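Local coordinates for PBP domain-containing protein (Vibrio parahaemolyticus, PDB 3MUQ) that is of unknown function but probably binds a small ligand, as periplasmic binding protein-like domains do, at residues V55-E66 with N196-N204. Sequence-based numbering, arbitrary orientation.
Sequences VDLVMTHAPKAE and NPYQVILVN
The carboxylate of E66 is gripped at both oxygens. OE1 takes Q199 NE2 at 2.7 Å; the bond is nearly straight (N-H...O 169°) and lies in the amide plane of Q199, yet reaches the oxygen from above the carboxylate plane. A water donates to the same OE1 and to P197 O, linking E66 to the beginning of segment 196-204. OE2 accepts from T60 OG1 at 2.6 Å on its anti side and from A62 N above the plane; since A62 is the N-cap residue of helix 63-71, E66 reaches back to hold the start of its own helix. Four donors thus fix the rotation of this buried group. Strand 57-60 lies between parallel strand 6-12 and antiparallel strand 195-203 in the mixed sheet, consistent with the alpha/beta fold of PBP-like domains: V58 N to I201 O and I201 N to V58 O are both 2.8 Å, and T60 and Q199 form the next hydrogen-bonded pair. On the face carrying L57, V200 and L202, L57 CD1 presses on V200 CG2 at 3.5 Å, closer than usual carbon contact; helix 213-224 also packs here, against L202 and M59. Beyond the last hydrogen-bonded pair, H61 CB sits over the centre of the Y198 ring, 3.7 Å from its centroid, a CH-pi contact. H61 CG lies between its backbone N and carbonyl carbon (chi1 49°), which turns the imidazole alongside the Y198 phenol, the ring planes 36° apart. The number of donors suggests that E66 is ionised, although T60 O, 3.0 Å from E66 OE2, works against it; Q199 joins the helix start to the sheet.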
loop_
_atom_site.group_PDB
_atom_site.type_symbol
_atom_site.label_atom_id
_atom_site.label_comp_id
_atom_site.label_asym_id
_atom_site.label_seq_id
_atom_site.Cartn_x
_atom_site.Cartn_y
_atom_site.Cartn_z
ATOM N N VAL A 55 8.377 -22.835 6.106
ATOM C CA VAL A 55 7.300 -22.199 5.355
ATOM C C VAL A 55 7.886 -21.469 4.138
ATOM O O VAL A 55 9.108 -21.335 4.017
ATOM C CB VAL A 55 6.523 -21.179 6.220
ATOM C CG1 VAL A 55 5.806 -21.866 7.390
ATOM C CG2 VAL A 55 7.456 -20.073 6.714
ATOM N N ASP A 56 7.019 -20.966 3.264
ATOM C CA ASP A 56 7.471 -20.347 2.013
ATOM C C ASP A 56 7.600 -18.837 2.077
ATOM O O ASP A 56 8.352 -18.247 1.297
ATOM C CB ASP A 56 6.541 -20.725 0.869
ATOM C CG ASP A 56 6.366 -22.225 0.744
ATOM O OD1 ASP A 56 7.390 -22.930 0.652
ATOM O OD2 ASP A 56 5.211 -22.693 0.734
ATOM N N LEU A 57 6.838 -18.212 2.972
ATOM C CA LEU A 57 6.955 -16.777 3.192
ATOM C C LEU A 57 6.353 -16.394 4.538
ATOM O O LEU A 57 5.641 -17.190 5.159
ATOM C CB LEU A 57 6.314 -15.978 2.044
ATOM C CG LEU A 57 4.783 -15.808 2.005
ATOM C CD1 LEU A 57 4.389 -14.812 0.904
ATOM C CD2 LEU A 57 4.065 -17.151 1.805
ATOM N N VAL A 58 6.639 -15.173 4.987
ATOM C CA VAL A 58 6.155 -14.701 6.274
ATOM C C VAL A 58 5.455 -13.348 6.165
ATOM O O VAL A 58 5.753 -12.537 5.280
ATOM C CB VAL A 58 7.299 -14.560 7.317
ATOM C CG1 VAL A 58 8.026 -15.891 7.541
ATOM C CG2 VAL A 58 8.266 -13.487 6.876
HETATM N N MSE A 59 4.519 -13.111 7.073
HETATM C CA MSE A 59 3.837 -11.826 7.148
HETATM C C MSE A 59 3.804 -11.385 8.597
HETATM O O MSE A 59 3.135 -12.009 9.410
HETATM C CB MSE A 59 2.413 -11.956 6.614
HETATM C CG MSE A 59 1.585 -10.668 6.715
HETATM SE SE MSE A 59 -0.270 -10.942 6.150
HETATM C CE MSE A 59 0.061 -11.499 4.291
ATOM N N THR A 60 4.546 -10.336 8.927
ATOM C CA THR A 60 4.588 -9.834 10.290
ATOM C C THR A 60 4.495 -8.301 10.283
ATOM O O THR A 60 4.463 -7.668 9.219
ATOM C CB THR A 60 5.880 -10.281 11.026
ATOM O OG1 THR A 60 7.024 -9.867 10.274
ATOM C CG2 THR A 60 5.927 -11.792 11.176
ATOM N N HIS A 61 4.445 -7.711 11.469
ATOM C CA HIS A 61 4.398 -6.262 11.596
ATOM C C HIS A 61 5.400 -5.814 12.657
ATOM O O HIS A 61 5.026 -5.178 13.646
ATOM C CB HIS A 61 2.972 -5.802 11.924
ATOM C CG HIS A 61 2.340 -6.550 13.060
ATOM N ND1 HIS A 61 1.663 -7.737 12.884
ATOM C CD2 HIS A 61 2.283 -6.278 14.386
ATOM C CE1 HIS A 61 1.218 -8.167 14.052
ATOM N NE2 HIS A 61 1.580 -7.301 14.979
ATOM N N ALA A 62 6.669 -6.166 12.434
ATOM C CA ALA A 62 7.776 -5.889 13.358
ATOM C C ALA A 62 9.008 -5.494 12.555
ATOM O O ALA A 62 9.876 -6.326 12.287
ATOM C CB ALA A 62 8.073 -7.122 14.218
ATOM N N PRO A 63 9.079 -4.210 12.158
ATOM C CA PRO A 63 10.132 -3.677 11.283
ATOM C C PRO A 63 11.561 -4.017 11.727
ATOM O O PRO A 63 12.407 -4.297 10.879
ATOM C CB PRO A 63 9.905 -2.156 11.344
ATOM C CG PRO A 63 8.455 -1.995 11.663
ATOM C CD PRO A 63 8.080 -3.181 12.527
ATOM N N LYS A 64 11.836 -3.983 13.028
ATOM C CA LYS A 64 13.193 -4.212 13.486
ATOM C C LYS A 64 13.552 -5.679 13.303
ATOM O O LYS A 64 14.605 -6.012 12.762
ATOM C CB LYS A 64 13.346 -3.820 14.959
ATOM C CG LYS A 64 13.290 -2.325 15.227
ATOM C CD LYS A 64 13.616 -2.021 16.685
ATOM C CE LYS A 64 13.798 -0.526 16.927
ATOM N NZ LYS A 64 12.521 0.219 16.790
ATOM N N ALA A 65 12.670 -6.554 13.773
ATOM C CA ALA A 65 12.891 -7.979 13.633
ATOM C C ALA A 65 12.986 -8.359 12.142
ATOM O O ALA A 65 13.842 -9.159 11.747
ATOM C CB ALA A 65 11.779 -8.755 14.345
ATOM N N GLU A 66 12.133 -7.758 11.312
ATOM C CA GLU A 66 12.157 -8.032 9.873
ATOM C C GLU A 66 13.425 -7.527 9.200
ATOM O O GLU A 66 13.874 -8.101 8.204
ATOM C CB GLU A 66 10.932 -7.426 9.175
ATOM C CG GLU A 66 9.599 -7.999 9.658
ATOM C CD GLU A 66 8.455 -7.011 9.488
ATOM O OE1 GLU A 66 8.699 -5.906 8.937
ATOM O OE2 GLU A 66 7.321 -7.339 9.914
ATOM N N ASN A 196 1.303 0.167 13.029
ATOM C CA ASN A 196 1.849 -1.116 12.619
ATOM C C ASN A 196 2.028 -1.238 11.118
ATOM O O ASN A 196 1.071 -1.478 10.390
ATOM C CB ASN A 196 0.972 -2.258 13.121
ATOM C CG ASN A 196 1.124 -2.483 14.603
ATOM O OD1 ASN A 196 2.123 -3.051 15.056
ATOM N ND2 ASN A 196 0.144 -2.020 15.376
ATOM N N PRO A 197 3.271 -1.091 10.660
ATOM C CA PRO A 197 3.642 -1.400 9.278
ATOM C C PRO A 197 3.719 -2.924 9.108
ATOM O O PRO A 197 4.386 -3.589 9.910
ATOM C CB PRO A 197 5.059 -0.826 9.161
ATOM C CG PRO A 197 5.440 -0.323 10.551
ATOM C CD PRO A 197 4.447 -0.865 11.515
ATOM N N TYR A 198 3.051 -3.455 8.091
ATOM C CA TYR A 198 3.080 -4.883 7.796
ATOM C C TYR A 198 4.002 -5.186 6.637
ATOM O O TYR A 198 3.975 -4.494 5.624
ATOM C CB TYR A 198 1.687 -5.382 7.418
ATOM C CG TYR A 198 0.798 -5.630 8.608
ATOM C CD1 TYR A 198 0.344 -4.575 9.380
ATOM C CD2 TYR A 198 0.421 -6.921 8.968
ATOM C CE1 TYR A 198 -0.453 -4.787 10.480
ATOM C CE2 TYR A 198 -0.387 -7.143 10.066
ATOM C CZ TYR A 198 -0.821 -6.070 10.816
ATOM O OH TYR A 198 -1.623 -6.268 11.912
ATOM N N GLN A 199 4.802 -6.237 6.772
ATOM C CA GLN A 199 5.594 -6.713 5.650
ATOM C C GLN A 199 5.316 -8.173 5.340
ATOM O O GLN A 199 5.075 -8.995 6.238
ATOM C CB GLN A 199 7.095 -6.570 5.912
ATOM C CG GLN A 199 7.628 -5.169 5.831
ATOM C CD GLN A 199 9.114 -5.151 5.541
ATOM O OE1 GLN A 199 9.533 -4.996 4.393
ATOM N NE2 GLN A 199 9.917 -5.319 6.578
ATOM N N VAL A 200 5.393 -8.491 4.059
ATOM C CA VAL A 200 5.388 -9.866 3.617
ATOM C C VAL A 200 6.764 -10.098 3.011
ATOM O O VAL A 200 7.247 -9.290 2.192
ATOM C CB VAL A 200 4.251 -10.130 2.591
ATOM C CG1 VAL A 200 4.295 -9.103 1.482
ATOM C CG2 VAL A 200 4.368 -11.540 2.007
ATOM N N ILE A 201 7.414 -11.175 3.445
ATOM C CA ILE A 201 8.781 -11.464 3.028
ATOM C C ILE A 201 8.933 -12.926 2.628
ATOM O O ILE A 201 8.526 -13.835 3.361
ATOM C CB ILE A 201 9.773 -11.156 4.168
ATOM C CG1 ILE A 201 9.477 -9.772 4.750
ATOM C CG2 ILE A 201 11.228 -11.271 3.679
ATOM C CD1 ILE A 201 10.293 -9.439 6.002
ATOM N N LEU A 202 9.534 -13.142 1.467
ATOM C CA LEU A 202 9.724 -14.478 0.932
ATOM C C LEU A 202 10.901 -15.181 1.596
ATOM O O LEU A 202 11.942 -14.573 1.832
ATOM C CB LEU A 202 10.006 -14.384 -0.558
ATOM C CG LEU A 202 8.964 -13.592 -1.340
ATOM C CD1 LEU A 202 9.347 -13.587 -2.827
ATOM C CD2 LEU A 202 7.579 -14.187 -1.113
ATOM N N VAL A 203 10.752 -16.473 1.856
ATOM C CA VAL A 203 11.885 -17.251 2.323
ATOM C C VAL A 203 12.916 -17.353 1.198
ATOM O O VAL A 203 12.573 -17.615 0.044
ATOM C CB VAL A 203 11.452 -18.631 2.848
ATOM C CG1 VAL A 203 12.675 -19.518 3.123
ATOM C CG2 VAL A 203 10.537 -18.452 4.105
ATOM N N ASN A 204 14.179 -17.112 1.531
ATOM C CA ASN A 204 15.232 -17.066 0.523
ATOM C C ASN A 204 15.406 -18.408 -0.212
ATOM O O ASN A 204 15.820 -19.394 0.387
ATOM C CB ASN A 204 16.535 -16.655 1.190
ATOM C CG ASN A 204 17.662 -16.435 0.191
ATOM O OD1 ASN A 204 17.572 -16.827 -0.981
ATOM N ND2 ASN A 204 18.732 -15.797 0.654
HETATM O O HOH W 1 10.006 -18.086 -1.018
HETATM O O HOH W 2 7.155 -3.865 8.868
#